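Long-range contacts in Mlr6093 protein (Mesorhizobium loti, PDB 2QJ8), which probably acts as a zinc-dependent hydrolase of the aspartoacylase family, cleaving ester bonds or carbon-nitrogen bonds in linear amides: residues Pro145-Ala150 with Ala310-Met315; Ser304-Phe309 with Ala324-Pro329. All coordinates share one frame; numbering follows the deposited sequence. Where two conformers were deposited one is given.

Strand 306-312 serves both contacts. Strands 147-149 and 322-329 flank it on its two edges: 147-149 runs along its later part in contact 1, and contact 2 covers the earlier part of its pairing with 322-329; the contact centres lie about 14 Å apart. They meet directly around Phe-309 and Ala-310, whose carbonyls serve the two neighbours: Ala-310 O is 2.7 Å from Ile-325 N and Phe-309 O is 3.0 Å from Ala-150 N, both probable hydrogen bonds. Trp-147 also packs its CH2 3.8 Å from Ala-324 N. Contact 1 thus ties a segment of the aspartoacylase-family catalytic range, 44-231, to C-terminal strands whose own pairing is contact 2. No metal or ligand enters either contact.

Contact 1: Pro145-Ala150 with Ala310-Met315; sequences PTWDCA and AIRSAM
Over one face of the Trp-147 indole lies the side chain of Arg-312. Its CG stands 4.0 Å from the centroid of the six-membered ring of Trp-147 and only 9° off the ring normal, a CH-pi contact. The guanidinium is tilted 42° to the indole plane rather than stacked flat on it. Trp-147 NE1 and Arg-312 NH1 approach as two donors, so no bond joins them, while Thr-146 OG1 lies at the guanidinium edge; the charge is answered by Glu-321 through a salt bridge from NH2. With CG of Trp-147 beside its own backbone N (chi1 -73°), the ring leans across the neighbouring strand, bringing CE3 to 3.7 Å from Ala-310 CB and the ring edge against Ile-311 N.

Trp-147, Cys-149, Ala-310 and Arg-312 share one face of an antiparallel pairing between strands 147-149 and 306-312, with Asp-148 and Ile-311 on the other. Asp-148 and Ile-311 form the hydrogen-bonded pair: Asp-148 N to Ile-311 O and Ile-311 N to Asp-148 O are each 3.0 Å, the former almost straight. Beyond the strand, Thr-146 O accepts Ser-313 N at 2.9 Å and a weak bond from Ser-313 OG. Selenomethionine Met-315 crosses Thr-146 at about a right angle, its SE 3.9 Å from Thr-146 CB.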
loop_
_atom_site.group_PDB
_atom_site.type_symbol
_atom_site.label_atom_id
_atom_site.label_comp_id
_atom_site.label_asym_id
_atom_site.label_seq_id
_atom_site.Cartn_x
_atom_site.Cartn_y
_atom_site.Cartn_z
ATOM N N PRO A 145 1.400 3.525 4.572
ATOM C CA PRO A 145 0.839 2.663 3.477
ATOM C C PRO A 145 1.025 1.160 3.689
ATOM O O PRO A 145 0.483 0.356 2.948
ATOM C CB PRO A 145 1.616 3.060 2.219
ATOM C CG PRO A 145 2.630 3.944 2.626
ATOM C CD PRO A 145 2.633 4.192 4.125
ATOM N N THR A 146 1.843 0.797 4.666
ATOM C CA THR A 146 2.019 -0.582 5.072
ATOM C C THR A 146 1.013 -0.980 6.166
ATOM O O THR A 146 1.100 -2.084 6.710
ATOM C CB THR A 146 3.409 -0.774 5.603
ATOM O OG1 THR A 146 3.619 0.074 6.736
ATOM C CG2 THR A 146 4.464 -0.517 4.518
ATOM N N TRP A 147 0.085 -0.084 6.517
ATOM C CA TRP A 147 -0.933 -0.349 7.512
ATOM C C TRP A 147 -2.301 -0.203 6.874
ATOM O O TRP A 147 -2.459 0.520 5.899
ATOM C CB TRP A 147 -0.902 0.683 8.631
ATOM C CG TRP A 147 0.186 0.616 9.592
ATOM C CD1 TRP A 147 1.412 1.218 9.485
ATOM C CD2 TRP A 147 0.161 -0.025 10.868
ATOM N NE1 TRP A 147 2.154 0.973 10.612
ATOM C CE2 TRP A 147 1.406 0.222 11.485
ATOM C CE3 TRP A 147 -0.790 -0.783 11.555
ATOM C CZ2 TRP A 147 1.727 -0.284 12.751
ATOM C CZ3 TRP A 147 -0.483 -1.265 12.809
ATOM C CH2 TRP A 147 0.768 -1.018 13.398
ATOM N N ASP A 148 -3.256 -0.940 7.422
ATOM C CA ASP A 148 -4.659 -0.740 7.164
ATOM C C ASP A 148 -5.138 -0.201 8.533
ATOM O O ASP A 148 -4.718 -0.708 9.570
ATOM C CB ASP A 148 -5.352 -2.046 6.862
ATOM C CG ASP A 148 -6.717 -1.854 6.246
ATOM O OD1 ASP A 148 -7.065 -0.744 5.791
ATOM O OD2 ASP A 148 -7.465 -2.840 6.183
ATOM N N CYS A 149 -5.943 0.853 8.534
ATOM C CA CYS A 149 -6.514 1.374 9.755
ATOM C C CYS A 149 -7.935 1.832 9.494
ATOM O O CYS A 149 -8.326 2.068 8.343
ATOM C CB CYS A 149 -5.660 2.482 10.372
ATOM S SG CYS A 149 -5.665 4.054 9.518
ATOM N N ALA A 150 -8.703 1.944 10.572
ATOM C CA ALA A 150 -10.085 2.387 10.502
ATOM C C ALA A 150 -10.162 3.843 10.022
ATOM O O ALA A 150 -9.265 4.615 10.348
ATOM C CB ALA A 150 -10.713 2.290 11.885
ATOM N N ALA A 310 -5.899 -0.864 13.837
ATOM C CA ALA A 310 -4.936 -0.858 12.760
ATOM C C ALA A 310 -4.111 -2.130 12.797
ATOM O O ALA A 310 -3.864 -2.678 13.874
ATOM C CB ALA A 310 -4.025 0.386 12.870
ATOM N N ILE A 311 -3.695 -2.597 11.623
ATOM C CA ILE A 311 -2.883 -3.811 11.504
ATOM C C ILE A 311 -2.017 -3.714 10.249
ATOM O O ILE A 311 -2.473 -3.199 9.233
ATOM C CB ILE A 311 -3.749 -5.098 11.528
ATOM C CG1 ILE A 311 -2.834 -6.340 11.702
ATOM C CG2 ILE A 311 -4.686 -5.167 10.296
ATOM C CD1 ILE A 311 -3.526 -7.595 11.990
ATOM N N ARG A 312 -0.751 -4.148 10.359
ATOM C CA ARG A 312 0.189 -4.127 9.233
ATOM C C ARG A 312 -0.190 -5.107 8.163
ATOM O O ARG A 312 -0.816 -6.138 8.452
ATOM C CB ARG A 312 1.613 -4.526 9.642
ATOM C CG ARG A 312 2.410 -3.491 10.333
ATOM C CD ARG A 312 3.911 -3.885 10.308
ATOM N NE ARG A 312 4.730 -3.053 11.194
ATOM C CZ ARG A 312 5.054 -1.771 10.986
ATOM N NH1 ARG A 312 4.642 -1.091 9.917
ATOM N NH2 ARG A 312 5.794 -1.142 11.896
ATOM N N SER A 313 0.223 -4.800 6.932
ATOM C CA SER A 313 0.073 -5.687 5.791
ATOM C C SER A 313 1.206 -6.686 5.920
ATOM O O SER A 313 2.147 -6.460 6.691
ATOM C CB SER A 313 0.266 -4.917 4.491
ATOM O OG SER A 313 -0.662 -3.840 4.432
ATOM N N ALA A 314 1.111 -7.790 5.199
ATOM C CA ALA A 314 2.187 -8.790 5.190
ATOM C C ALA A 314 3.478 -8.113 4.708
ATOM O O ALA A 314 3.534 -7.548 3.597
ATOM C CB ALA A 314 1.829 -9.964 4.329
HETATM N N MSE A 315 4.497 -8.101 5.569
HETATM C CA MSE A 315 5.733 -7.384 5.279
HETATM C C MSE A 315 6.831 -7.862 6.196
HETATM O O MSE A 315 6.540 -8.469 7.216
HETATM C CB MSE A 315 5.527 -5.885 5.576
HETATM C CG MSE A 315 5.320 -5.566 7.102
HETATM SE SE MSE A 315 5.128 -3.698 7.563
HETATM C CE MSE A 315 6.706 -2.980 6.615
#

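Contact 2: Ser304-Phe309 with Ala324-Pro329; sequences SKSTVF and AILARP
Phe-309 and Ile-325 run side by side and point the same way, with Phe-309 CD2 4.0 Å from Ile-325 CG2. The ring is carried there by a CG anti to the backbone N of Phe-309 (chi1 166°), and the methyl meets it obliquely. Phe-309 CB also packs near Ala-327 CB, and Leu-180 of strand 178-182 touches both residues. Leu-326 turns to another face, alongside Val-308, where their CD1 and CG2 methyls come loosely together. Its CD2 also lies 3.5 Å from Ser-306 OG. That hydroxyl, held between the N and the carbonyl carbon of its own residue (chi1 42°), donates to Ser-304 O at 2.8 Å from above the carbonyl plane, a local bond that bridges the residues flanking Lys-305.

At the far end, Arg-328 presents one guanidinium face to Ser-304 OG. The oxygen stands 3.0 Å above that plane, offset toward its rim, and the poor angle to NE rules out a hydrogen bond; NE instead makes a salt bridge to Asp-258. Replacing Arg-328 with an alanine would probably leave Asp-258 without this charged mate and uncover the side of Ser-304 on which the guanidinium lies.

Backbone bonds fix the register. Thr-307 and Ala-327 form a reciprocal pair: Thr-307 N reaches Ala-327 O at 2.8 Å, almost straight, and Ala-327 N reaches Thr-307 O at 2.9 Å. Phe-309 N adds a bond of 2.9 Å to Ile-325 O. With an angle of 134° between the strand segments, the arrangement is that of a strongly twisted antiparallel beta pairing, in which strand 322-329 lies between strands 306-312 and 250-261.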
loop_
_atom_site.group_PDB
_atom_site.type_symbol
_atom_site.label_atom_id
_atom_site.label_comp_id
_atom_site.label_asym_id
_atom_site.label_seq_id
_atom_site.Cartn_x
_atom_site.Cartn_y
_atom_site.Cartn_z
ATOM N N SER A 304 -6.040 -8.432 25.522
ATOM C CA SER A 304 -7.371 -8.217 26.070
ATOM C C SER A 304 -8.393 -8.232 24.954
ATOM O O SER A 304 -8.044 -8.143 23.768
ATOM C CB SER A 304 -7.479 -6.865 26.811
ATOM O OG SER A 304 -7.643 -5.799 25.902
ATOM N N LYS A 305 -9.661 -8.322 25.349
ATOM C CA LYS A 305 -10.757 -8.279 24.405
ATOM C C LYS A 305 -10.722 -6.865 23.869
ATOM O O LYS A 305 -10.688 -5.923 24.645
ATOM C CB LYS A 305 -12.102 -8.584 25.083
ATOM C CG LYS A 305 -13.260 -8.602 24.119
ATOM C CD LYS A 305 -14.552 -8.930 24.787
ATOM C CE LYS A 305 -15.684 -8.886 23.779
ATOM N NZ LYS A 305 -15.531 -9.901 22.696
ATOM N N SER A 306 -10.672 -6.726 22.549
ATOM C CA SER A 306 -10.528 -5.430 21.922
ATOM C C SER A 306 -10.930 -5.474 20.454
ATOM O O SER A 306 -11.271 -6.549 19.934
ATOM C CB SER A 306 -9.062 -4.986 22.069
ATOM O OG SER A 306 -8.194 -6.085 21.820
ATOM N N THR A 307 -10.938 -4.291 19.819
ATOM C CA THR A 307 -11.233 -4.139 18.393
ATOM C C THR A 307 -9.954 -3.842 17.661
ATOM O O THR A 307 -9.085 -3.165 18.189
ATOM C CB THR A 307 -12.268 -3.004 18.141
ATOM O OG1 THR A 307 -13.482 -3.335 18.829
ATOM C CG2 THR A 307 -12.594 -2.844 16.671
ATOM N N VAL A 308 -9.817 -4.363 16.455
ATOM C CA VAL A 308 -8.650 -4.057 15.620
ATOM C C VAL A 308 -8.829 -2.682 15.003
ATOM O O VAL A 308 -9.709 -2.481 14.180
ATOM C CB VAL A 308 -8.390 -5.079 14.502
ATOM C CG1 VAL A 308 -7.153 -4.640 13.674
ATOM C CG2 VAL A 308 -8.193 -6.495 15.093
ATOM N N PHE A 309 -7.994 -1.742 15.425
ATOM C CA PHE A 309 -8.037 -0.394 14.904
ATOM C C PHE A 309 -7.117 -0.318 13.709
ATOM O O PHE A 309 -7.497 0.231 12.704
ATOM C CB PHE A 309 -7.643 0.640 15.961
ATOM C CG PHE A 309 -7.360 2.005 15.374
ATOM C CD1 PHE A 309 -8.405 2.839 15.019
ATOM C CD2 PHE A 309 -6.048 2.432 15.132
ATOM C CE1 PHE A 309 -8.159 4.074 14.476
ATOM C CE2 PHE A 309 -5.803 3.672 14.554
ATOM C CZ PHE A 309 -6.870 4.494 14.238
ATOM N N ALA A 324 0.261 -4.264 15.221
ATOM C CA ALA A 324 -1.174 -4.102 15.330
ATOM C C ALA A 324 -1.510 -3.106 16.443
ATOM O O ALA A 324 -0.770 -3.006 17.435
ATOM C CB ALA A 324 -1.858 -5.492 15.581
ATOM N N ILE A 325 -2.583 -2.339 16.235
ATOM C CA ILE A 325 -3.088 -1.412 17.244
ATOM C C ILE A 325 -4.519 -1.817 17.537
ATOM O O ILE A 325 -5.390 -1.748 16.666
ATOM C CB ILE A 325 -3.032 0.042 16.814
ATOM C CG1 ILE A 325 -1.581 0.424 16.507
ATOM C CG2 ILE A 325 -3.576 0.936 17.937
ATOM C CD1 ILE A 325 -1.462 1.753 15.936
ATOM N N LEU A 326 -4.729 -2.276 18.762
ATOM C CA LEU A 326 -6.022 -2.719 19.242
ATOM C C LEU A 326 -6.564 -1.559 20.081
ATOM O O LEU A 326 -5.807 -0.696 20.519
ATOM C CB LEU A 326 -5.877 -4.020 20.046
ATOM C CG LEU A 326 -5.794 -5.361 19.295
ATOM C CD1 LEU A 326 -5.158 -5.309 17.927
ATOM C CD2 LEU A 326 -5.150 -6.458 20.160
ATOM N N ALA A 327 -7.877 -1.498 20.218
ATOM C CA ALA A 327 -8.529 -0.451 20.990
ATOM C C ALA A 327 -9.722 -1.022 21.725
ATOM O O ALA A 327 -10.310 -2.032 21.306
ATOM C CB ALA A 327 -8.952 0.687 20.078
ATOM N N ARG A 328 -10.077 -0.367 22.818
ATOM C CA ARG A 328 -11.194 -0.779 23.633
ATOM C C ARG A 328 -12.146 0.356 23.820
ATOM O O ARG A 328 -11.714 1.486 23.869
ATOM C CB ARG A 328 -10.689 -1.190 24.994
ATOM C CG ARG A 328 -9.694 -2.300 24.938
ATOM C CD ARG A 328 -9.281 -2.645 26.330
ATOM N NE ARG A 328 -7.849 -2.824 26.422
ATOM C CZ ARG A 328 -7.179 -3.015 27.559
ATOM N NH1 ARG A 328 -7.814 -3.089 28.740
ATOM N NH2 ARG A 328 -5.851 -3.166 27.509
ATOM N N PRO A 329 -13.446 0.056 23.993
ATOM C CA PRO A 329 -14.397 1.156 24.172
ATOM C C PRO A 329 -14.150 1.945 25.468
ATOM O O PRO A 329 -13.771 1.362 26.482
ATOM C CB PRO A 329 -15.744 0.442 24.228
ATOM C CG PRO A 329 -15.420 -0.906 24.685
ATOM C CD PRO A 329 -14.109 -1.250 24.103
#